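Local atomic coordinates of mandelate racemase/muconate lactonizing enzyme family protein (Bradyrhizobium sp. ORS 278, PDB entry 3TOY), a protein that belongs to the mandelate racemase/muconate lactonizing enzyme family of the enolase superfamily, pairing an N-terminal alpha+beta domain with a modified TIM barrel. Residues Q66-H71 / D136-L141; G347-T351 / A371-V377; W119-M125 / W273-R277. All blocks are in the same frame, centred on the assembly; numbering follows the deposited sequence.

How the contacts relate
Contacts 1 and 3 share helix 122-142: contact 3 uses its first turn and the residues before it, contact 1 its last turns, and their centres lie about 24 Å apart. Contact 2 adjoins contact 1, with centres about 17 Å apart, where the rings of His71 and Trp372 meet at about 75° and His71 ND1 and Trp372 NE1 both hydrogen-bond Asp61 OD1. Contact 3 stands about 27 Å, centre to centre, from contact 2. Its two segments come from different family regions, and the side chain of Met125 there is about 13 Å from a bound calcium ion, while that of Phe275 is about 12 Å from a bound O-acetaldehydyl-hexaethylene glycol.

Contact 1 (Q66-H71 / D136-L141); sequences QGVTGH and DALGQL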
loop_
_atom_site.group_PDB
_atom_site.type_symbol
_atom_site.label_atom_id
_atom_site.label_comp_id
_atom_site.label_asym_id
_atom_site.label_seq_id
_atom_site.Cartn_x
_atom_site.Cartn_y
_atom_site.Cartn_z
ATOM N N GLN A 66 18.156 -40.934 -33.641
ATOM C CA GLN A 66 17.346 -42.111 -33.322
ATOM C C GLN A 66 16.155 -42.291 -34.258
ATOM O O GLN A 66 15.115 -42.826 -33.872
ATOM C CB GLN A 66 16.929 -42.137 -31.842
ATOM C CG GLN A 66 18.103 -42.304 -30.891
ATOM C CD GLN A 66 17.682 -42.521 -29.446
ATOM O OE1 GLN A 66 16.496 -42.577 -29.137
ATOM N NE2 GLN A 66 18.663 -42.653 -28.553
ATOM N N GLY A 67 16.320 -41.834 -35.494
ATOM C CA GLY A 67 15.348 -42.102 -36.550
ATOM C C GLY A 67 14.108 -41.239 -36.465
ATOM O O GLY A 67 13.105 -41.525 -37.123
ATOM N N VAL A 68 14.174 -40.182 -35.651
ATOM C CA VAL A 68 13.050 -39.255 -35.514
ATOM C C VAL A 68 13.468 -37.822 -35.788
ATOM O O VAL A 68 14.554 -37.395 -35.383
ATOM C CB VAL A 68 12.424 -39.304 -34.102
ATOM C CG1 VAL A 68 11.677 -37.996 -33.824
ATOM C CG2 VAL A 68 11.495 -40.506 -33.969
ATOM N N THR A 69 12.589 -37.090 -36.460
ATOM C CA THR A 69 12.754 -35.662 -36.655
ATOM C C THR A 69 11.599 -34.901 -35.991
ATOM O O THR A 69 10.431 -35.084 -36.355
ATOM C CB THR A 69 12.868 -35.306 -38.147
ATOM O OG1 THR A 69 14.051 -35.923 -38.677
ATOM C CG2 THR A 69 12.975 -33.798 -38.353
ATOM N N GLY A 70 11.941 -34.063 -35.008
ATOM C CA GLY A 70 10.941 -33.230 -34.323
ATOM C C GLY A 70 10.495 -32.092 -35.218
ATOM O O GLY A 70 11.297 -31.516 -35.955
ATOM N N HIS A 71 9.213 -31.751 -35.151
ATOM C CA HIS A 71 8.674 -30.693 -35.962
ATOM C C HIS A 71 7.956 -29.667 -35.073
ATOM O O HIS A 71 7.396 -30.024 -34.042
ATOM C CB HIS A 71 7.621 -31.235 -36.930
ATOM C CG HIS A 71 8.086 -32.390 -37.768
ATOM N ND1 HIS A 71 8.950 -32.237 -38.833
ATOM C CD2 HIS A 71 7.786 -33.708 -37.711
ATOM C CE1 HIS A 71 9.168 -33.415 -39.390
ATOM N NE2 HIS A 71 8.473 -34.323 -38.730
ATOM N N ASP A 136 8.260 -32.438 -29.351
ATOM C CA ASP A 136 7.600 -33.214 -30.394
ATOM C C ASP A 136 8.416 -34.477 -30.656
ATOM O O ASP A 136 7.869 -35.571 -30.787
ATOM C CB ASP A 136 7.510 -32.413 -31.689
ATOM C CG ASP A 136 6.996 -33.260 -32.838
ATOM O OD1 ASP A 136 5.818 -33.641 -32.803
ATOM O OD2 ASP A 136 7.783 -33.567 -33.756
ATOM N N ALA A 137 9.733 -34.310 -30.722
ATOM C CA ALA A 137 10.634 -35.424 -30.972
ATOM C C ALA A 137 10.572 -36.431 -29.839
ATOM O O ALA A 137 10.514 -37.633 -30.083
ATOM C CB ALA A 137 12.059 -34.937 -31.208
ATOM N N LEU A 138 10.570 -35.952 -28.597
ATOM C CA LEU A 138 10.467 -36.855 -27.458
ATOM C C LEU A 138 9.182 -37.678 -27.552
ATOM O O LEU A 138 9.165 -38.880 -27.255
ATOM C CB LEU A 138 10.507 -36.081 -26.137
ATOM C CG LEU A 138 11.850 -35.555 -25.631
ATOM C CD1 LEU A 138 11.621 -34.790 -24.314
ATOM C CD2 LEU A 138 12.884 -36.664 -25.443
ATOM N N GLY A 139 8.097 -37.030 -27.957
ATOM C CA GLY A 139 6.823 -37.720 -28.087
ATOM C C GLY A 139 6.887 -38.776 -29.192
ATOM O O GLY A 139 6.433 -39.903 -29.014
ATOM N N GLN A 140 7.439 -38.402 -30.335
ATOM C CA GLN A 140 7.584 -39.349 -31.447
ATOM C C GLN A 140 8.424 -40.530 -31.002
ATOM O O GLN A 140 8.077 -41.674 -31.275
ATOM C CB GLN A 140 8.234 -38.692 -32.656
ATOM C CG GLN A 140 7.327 -37.755 -33.448
ATOM C CD GLN A 140 7.965 -37.314 -34.755
ATOM O OE1 GLN A 140 8.220 -38.128 -35.642
ATOM N NE2 GLN A 140 8.228 -36.027 -34.877
ATOM N N LEU A 141 9.526 -40.253 -30.312
ATOM C CA LEU A 141 10.416 -41.316 -29.862
ATOM C C LEU A 141 9.736 -42.256 -28.884
ATOM O O LEU A 141 10.073 -43.439 -28.827
ATOM C CB LEU A 141 11.705 -40.750 -29.264
ATOM C CG LEU A 141 12.691 -40.134 -30.253
ATOM C CD1 LEU A 141 13.631 -39.184 -29.553
ATOM C CD2 LEU A 141 13.489 -41.266 -30.939
HETATM O O HOH W 1 10.203 -38.302 -37.392
#
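The backbone N of His71 donates to Asp136 OD2 over 2.7 Å in a fairly straight bond of 160°, arriving from above the carboxylate plane. Gln140 NE2 reaches the same oxygen, also at 2.7 Å, from the opposite face and on its syn side, so two N-H groups grip OD2 and fix the carboxylate's rotation. The same NE2 also donates to Thr69 O at 2.8 Å, a bond bent like the one to Asp136, and meets the carbonyl from above its plane. At the other end of this amide, OE1 accepts from a water that in turn accepts from Thr69 N, so both polar ends of Gln140 serve the strand. Asp136 OD1 takes the backbone N of Leu368, and His71 ND1 bonds to Asp61 on the adjacent strand.

Here helix 122-142 of the N-terminal domain packs on strand 69-75, within the chain an outermost strand of its antiparallel sheet; the axes of 69-71 and 136-141 approach to 6.8 Å at 130°. Gly70 lets them come close: its CA sits 3.7 Å from Ala137 CB. Further along, Val68 packs with its two methyls on Gln140 and Leu141. Its CG1, anti to the backbone N (chi1 157°), lies 3.7 Å from Gln140 CB, while CG2 packs on Leu141 CD2. That same methyl of Leu141 ends against Gln66 CB at 3.7 Å, the two side chains crossing at about a right angle.

Contact 2 (G347-T351 / A371-V377); sequences GAILT and AWNESAV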
loop_
_atom_site.group_PDB
_atom_site.type_symbol
_atom_site.label_atom_id
_atom_site.label_comp_id
_atom_site.label_asym_id
_atom_site.label_seq_id
_atom_site.Cartn_x
_atom_site.Cartn_y
_atom_site.Cartn_z
ATOM N N GLY A 347 -3.063 -25.504 -41.539
ATOM C CA GLY A 347 -3.770 -26.703 -41.992
ATOM C C GLY A 347 -3.296 -27.123 -43.381
ATOM O O GLY A 347 -3.086 -28.304 -43.660
ATOM N N ALA A 348 -3.099 -26.134 -44.239
ATOM C CA ALA A 348 -2.736 -26.384 -45.627
ATOM C C ALA A 348 -1.433 -27.169 -45.767
ATOM O O ALA A 348 -1.257 -27.913 -46.738
ATOM C CB ALA A 348 -2.658 -25.073 -46.384
ATOM N N ILE A 349 -0.519 -27.023 -44.806
ATOM C CA ILE A 349 0.779 -27.705 -44.905
ATOM C C ILE A 349 1.005 -28.851 -43.920
ATOM O O ILE A 349 2.114 -29.361 -43.794
ATOM C CB ILE A 349 1.971 -26.715 -44.885
ATOM C CG1 ILE A 349 1.943 -25.829 -43.620
ATOM C CG2 ILE A 349 1.956 -25.846 -46.139
ATOM C CD1 ILE A 349 2.366 -26.577 -42.359
ATOM N N LEU A 350 -0.059 -29.285 -43.251
ATOM C CA LEU A 350 0.020 -30.415 -42.319
ATOM C C LEU A 350 -0.559 -31.721 -42.886
ATOM O O LEU A 350 -1.599 -31.699 -43.534
ATOM C CB LEU A 350 -0.757 -30.083 -41.043
ATOM C CG LEU A 350 -0.100 -29.053 -40.126
ATOM C CD1 LEU A 350 -1.030 -28.845 -38.937
ATOM C CD2 LEU A 350 1.263 -29.569 -39.676
ATOM N N THR A 351 0.079 -32.854 -42.593
ATOM C CA THR A 351 -0.475 -34.160 -42.999
ATOM C C THR A 351 -1.806 -34.440 -42.296
ATOM O O THR A 351 -2.686 -35.116 -42.832
ATOM C CB THR A 351 0.511 -35.327 -42.738
ATOM O OG1 THR A 351 0.660 -35.531 -41.327
ATOM C CG2 THR A 351 1.877 -35.033 -43.349
ATOM N N ALA A 371 3.295 -33.165 -38.808
ATOM C CA ALA A 371 4.128 -33.734 -39.868
ATOM C C ALA A 371 3.711 -33.002 -41.118
ATOM O O ALA A 371 2.536 -32.657 -41.270
ATOM C CB ALA A 371 3.877 -35.212 -40.001
ATOM N N TRP A 372 4.657 -32.747 -42.010
ATOM C CA TRP A 372 4.371 -31.902 -43.149
ATOM C C TRP A 372 3.785 -32.663 -44.338
ATOM O O TRP A 372 4.238 -33.756 -44.688
ATOM C CB TRP A 372 5.631 -31.183 -43.609
ATOM C CG TRP A 372 6.498 -30.716 -42.496
ATOM C CD1 TRP A 372 7.804 -31.055 -42.270
ATOM C CD2 TRP A 372 6.123 -29.826 -41.436
ATOM N NE1 TRP A 372 8.264 -30.420 -41.144
ATOM C CE2 TRP A 372 7.252 -29.662 -40.610
ATOM C CE3 TRP A 372 4.942 -29.150 -41.113
ATOM C CZ2 TRP A 372 7.238 -28.853 -39.476
ATOM C CZ3 TRP A 372 4.927 -28.347 -39.983
ATOM C CH2 TRP A 372 6.068 -28.207 -39.179
ATOM N N ASN A 373 2.765 -32.068 -44.941
ATOM C CA ASN A 373 2.343 -32.434 -46.285
ATOM C C ASN A 373 3.353 -31.799 -47.251
ATOM O O ASN A 373 3.209 -30.645 -47.658
ATOM C CB ASN A 373 0.929 -31.913 -46.531
ATOM C CG ASN A 373 0.468 -32.111 -47.967
ATOM O OD1 ASN A 373 1.222 -32.576 -48.824
ATOM N ND2 ASN A 373 -0.781 -31.746 -48.231
ATOM N N GLU A 374 4.396 -32.553 -47.597
ATOM C CA GLU A 374 5.490 -32.006 -48.408
ATOM C C GLU A 374 5.081 -31.422 -49.772
ATOM O O GLU A 374 5.663 -30.436 -50.231
ATOM C CB GLU A 374 6.605 -33.043 -48.580
ATOM C CG GLU A 374 7.357 -33.365 -47.291
ATOM C CD GLU A 374 8.200 -32.204 -46.810
ATOM O OE1 GLU A 374 8.330 -31.211 -47.559
ATOM O OE2 GLU A 374 8.736 -32.285 -45.685
ATOM N N SER A 375 4.100 -32.025 -50.439
ATOM C CA SER A 375 3.698 -31.490 -51.731
ATOM C C SER A 375 3.137 -30.076 -51.539
ATOM O O SER A 375 3.390 -29.175 -52.336
ATOM C CB SER A 375 2.722 -32.429 -52.462
ATOM O OG SER A 375 1.392 -32.312 -51.987
ATOM N N ALA A 376 2.418 -29.869 -50.447
ATOM C CA ALA A 376 1.891 -28.545 -50.150
ATOM C C ALA A 376 3.006 -27.576 -49.721
ATOM O O ALA A 376 3.027 -26.416 -50.143
ATOM C CB ALA A 376 0.780 -28.633 -49.095
ATOM N N VAL A 377 3.938 -28.055 -48.906
ATOM C CA VAL A 377 5.094 -27.234 -48.534
ATOM C C VAL A 377 5.820 -26.759 -49.793
ATOM O O VAL A 377 6.117 -25.574 -49.944
ATOM C CB VAL A 377 6.066 -27.980 -47.585
ATOM C CG1 VAL A 377 7.345 -27.195 -47.396
ATOM C CG2 VAL A 377 5.406 -28.250 -46.231
HETATM O O HOH W 2 -2.546 -30.570 -45.790
HETATM O O HOH W 3 0.160 -33.340 -39.209
#
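Ile349 runs alongside the indole of Trp372, both side chains pointing the same way, with its CD1 3.8 Å from Trp372 CE3. CG1 of Ile349 is wedged between the backbone N and the carbonyl carbon (chi1 56°), which carries CD1 to the indole and leaves CG2 beside the backbone N, toward Ala376 CB. Ile349 CB itself lies 4.0 Å from Val377 CG2. Leu350 approaches the same indole obliquely, its CD2 3.9 Å from CZ3 of Trp372. Beyond the two segments, Ile349, Trp372 and Val377 all rest on Leu59 of strand 50-64, and the indole NE1 donates to Asp61 there.

The backbones are joined by a single beta bridge between Leu350 and Trp372. Thr351 N gives an almost straight bond to Ala371 O (2.8 Å, 176°), and Asn373 N gives one of 3.0 Å to Ile349 O, reaching that carbonyl from well above its plane. Two CA-H...O contacts, one from Trp372 to Ile349 O and the other from Leu350 to Ala371 O, accompany them. Thus a loop between strands 340-342 and 360-361 is tied to the chain entering helix 374-380, whose N-cap is Asn373. Asn373 OD1 accepts from Ser375 OG at 3.2 Å and, weakly, from Ala376 N, a capping bond, while ND2 donates to a water that also lies against Gly347 O and Leu350 O.

A second water, accepting from Thr351 OG1 and Ala371 N, spans the other end of the bridge. The chemistry is therefore divided: backbone bonds and waters join the two segments along their main chains, while the aliphatic groups and indole pack on the N-terminal sheet, with the indole N-H to Asp61 and a Glu374-Arg35 salt bridge adding polar ties.

Contact 3 (W119-M125 / W273-R277); sequences WQGLVGM and WWFPR
Trp119 and Phe275 lie face to face, planes only 5° apart, with the centre of the indole's five-membered ring 3.7 Å from that of the phenyl. This aromatic stack joins the N-terminal domain to the barrel domain of the enolase fold, where the residues leading into helix 122-142 meet 273-277. Trp119 reaches over Phe275 because its CG sits between the backbone N and the carbonyl carbon (chi1 68°). The rim of the phenyl ring is used as well: Gly124 CA comes in near its plane, 3.8 Å from CZ.

Trp274 takes the next residues on one face of its indole. Gln120 CB stands above the five-membered ring in a CH-pi contact, 4.0 Å from its centroid, and Gly121 N lies above the same face, offset toward the rim, 3.2 Å from Trp274 CZ2. At the indole edge, in plane, Met125 CG approaches CH2 at 3.9 Å.

The polar ends point to the second subunit: Gln120 OE1 accepts from Trp274 NE1 of that subunit and NE2 donates to its Glu251, while Trp274 NE1 here donates to its Gln120. One water bridges the two segments, accepting from Gln120 NE2 and donating to Trp274 O at 2.7 Å.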
loop_
_atom_site.group_PDB
_atom_site.type_symbol
_atom_site.label_atom_id
_atom_site.label_comp_id
_atom_site.label_asym_id
_atom_site.label_seq_id
_atom_site.Cartn_x
_atom_site.Cartn_y
_atom_site.Cartn_z
ATOM N N TRP A 119 16.604 -12.189 -25.478
ATOM C CA TRP A 119 15.793 -13.155 -26.222
ATOM C C TRP A 119 14.336 -12.755 -26.446
ATOM O O TRP A 119 13.542 -13.534 -26.971
ATOM C CB TRP A 119 15.931 -14.578 -25.667
ATOM C CG TRP A 119 15.355 -14.840 -24.282
ATOM C CD1 TRP A 119 14.773 -13.927 -23.415
ATOM C CD2 TRP A 119 15.317 -16.107 -23.614
ATOM N NE1 TRP A 119 14.384 -14.575 -22.252
ATOM C CE2 TRP A 119 14.709 -15.905 -22.350
ATOM C CE3 TRP A 119 15.750 -17.395 -23.960
ATOM C CZ2 TRP A 119 14.524 -16.947 -21.439
ATOM C CZ3 TRP A 119 15.555 -18.430 -23.064
ATOM C CH2 TRP A 119 14.945 -18.201 -21.816
ATOM N N GLN A 120 13.973 -11.525 -26.112
ATOM C CA GLN A 120 12.682 -11.028 -26.565
ATOM C C GLN A 120 12.708 -10.869 -28.085
ATOM O O GLN A 120 13.767 -10.622 -28.653
ATOM C CB GLN A 120 12.348 -9.663 -25.954
ATOM C CG GLN A 120 12.107 -9.719 -24.480
ATOM C CD GLN A 120 13.394 -9.765 -23.694
ATOM O OE1 GLN A 120 14.351 -9.031 -23.981
ATOM N NE2 GLN A 120 13.439 -10.649 -22.703
ATOM N N GLY A 121 11.550 -11.016 -28.725
ATOM C CA GLY A 121 11.415 -10.726 -30.158
ATOM C C GLY A 121 11.774 -11.957 -30.989
ATOM O O GLY A 121 11.549 -13.096 -30.566
ATOM N N LEU A 122 12.321 -11.726 -32.182
ATOM C CA LEU A 122 12.551 -12.837 -33.129
ATOM C C LEU A 122 13.368 -13.975 -32.526
ATOM O O LEU A 122 13.068 -15.153 -32.769
ATOM C CB LEU A 122 13.179 -12.316 -34.435
ATOM C CG LEU A 122 12.360 -11.244 -35.160
ATOM C CD1 LEU A 122 13.105 -10.721 -36.401
ATOM C CD2 LEU A 122 10.955 -11.717 -35.569
ATOM N N VAL A 123 14.400 -13.640 -31.744
ATOM C CA VAL A 123 15.225 -14.652 -31.109
ATOM C C VAL A 123 14.371 -15.540 -30.218
ATOM O O VAL A 123 14.506 -16.765 -30.229
ATOM C CB VAL A 123 16.383 -14.000 -30.295
ATOM C CG1 VAL A 123 17.014 -14.986 -29.333
ATOM C CG2 VAL A 123 17.415 -13.360 -31.248
ATOM N N GLY A 124 13.480 -14.921 -29.444
ATOM C CA GLY A 124 12.591 -15.689 -28.577
ATOM C C GLY A 124 11.668 -16.645 -29.327
ATOM O O GLY A 124 11.366 -17.737 -28.839
ATOM N N MET A 125 11.195 -16.223 -30.496
ATOM C CA MET A 125 10.325 -17.080 -31.308
ATOM C C MET A 125 11.086 -18.293 -31.834
ATOM O O MET A 125 10.561 -19.415 -31.840
ATOM C CB MET A 125 9.736 -16.301 -32.465
ATOM C CG MET A 125 8.872 -15.101 -32.032
ATOM S SD MET A 125 8.445 -14.000 -33.368
ATOM C CE MET A 125 7.080 -14.865 -34.129
ATOM N N TRP A 273 3.506 -11.287 -24.642
ATOM C CA TRP A 273 4.485 -11.209 -23.569
ATOM C C TRP A 273 5.547 -12.305 -23.703
ATOM O O TRP A 273 5.292 -13.400 -24.247
ATOM C CB TRP A 273 3.821 -11.263 -22.181
ATOM C CG TRP A 273 2.808 -10.167 -21.965
ATOM C CD1 TRP A 273 2.789 -8.945 -22.573
ATOM C CD2 TRP A 273 1.698 -10.179 -21.051
ATOM N NE1 TRP A 273 1.711 -8.206 -22.113
ATOM C CE2 TRP A 273 1.039 -8.939 -21.175
ATOM C CE3 TRP A 273 1.195 -11.122 -20.138
ATOM C CZ2 TRP A 273 -0.112 -8.622 -20.450
ATOM C CZ3 TRP A 273 0.027 -10.799 -19.400
ATOM C CH2 TRP A 273 -0.597 -9.568 -19.570
ATOM N N TRP A 274 6.731 -12.008 -23.202
ATOM C CA TRP A 274 7.919 -12.846 -23.456
ATOM C C TRP A 274 8.312 -13.691 -22.253
ATOM O O TRP A 274 8.737 -13.146 -21.235
ATOM C CB TRP A 274 9.109 -11.948 -23.890
ATOM C CG TRP A 274 8.819 -11.244 -25.176
ATOM C CD1 TRP A 274 8.469 -9.941 -25.347
ATOM C CD2 TRP A 274 8.801 -11.848 -26.489
ATOM N NE1 TRP A 274 8.229 -9.690 -26.691
ATOM C CE2 TRP A 274 8.451 -10.844 -27.407
ATOM C CE3 TRP A 274 9.055 -13.147 -26.963
ATOM C CZ2 TRP A 274 8.329 -11.091 -28.782
ATOM C CZ3 TRP A 274 8.947 -13.400 -28.344
ATOM C CH2 TRP A 274 8.592 -12.372 -29.228
ATOM N N PHE A 275 8.205 -15.016 -22.398
ATOM C CA PHE A 275 8.779 -15.986 -21.464
ATOM C C PHE A 275 8.148 -15.955 -20.078
ATOM O O PHE A 275 7.313 -15.089 -19.799
ATOM C CB PHE A 275 10.301 -15.829 -21.373
ATOM C CG PHE A 275 10.998 -16.250 -22.639
ATOM C CD1 PHE A 275 11.261 -17.585 -22.874
ATOM C CD2 PHE A 275 11.327 -15.302 -23.602
ATOM C CE1 PHE A 275 11.889 -17.994 -24.065
ATOM C CE2 PHE A 275 11.940 -15.680 -24.788
ATOM C CZ PHE A 275 12.217 -17.031 -25.015
ATOM N N PRO A 276 8.513 -16.929 -19.232
ATOM C CA PRO A 276 7.868 -16.943 -17.917
ATOM C C PRO A 276 8.060 -15.631 -17.166
ATOM O O PRO A 276 7.136 -15.186 -16.452
ATOM C CB PRO A 276 8.554 -18.112 -17.209
ATOM C CG PRO A 276 8.730 -19.126 -18.384
ATOM C CD PRO A 276 9.178 -18.223 -19.533
ATOM N N ARG A 277 9.209 -14.986 -17.326
ATOM C CA ARG A 277 9.421 -13.716 -16.580
ATOM C C ARG A 277 8.485 -12.624 -17.043
ATOM O O ARG A 277 8.014 -11.826 -16.230
ATOM C CB ARG A 277 10.870 -13.228 -16.644
ATOM C CG ARG A 277 11.112 -11.863 -15.898
ATOM C CD ARG A 277 10.889 -12.020 -14.386
ATOM N NE ARG A 277 11.755 -13.064 -13.859
ATOM C CZ ARG A 277 11.509 -13.780 -12.756
ATOM N NH1 ARG A 277 10.439 -13.526 -12.019
ATOM N NH2 ARG A 277 12.352 -14.733 -12.381
HETATM O O HOH W 4 11.142 -11.991 -20.780
#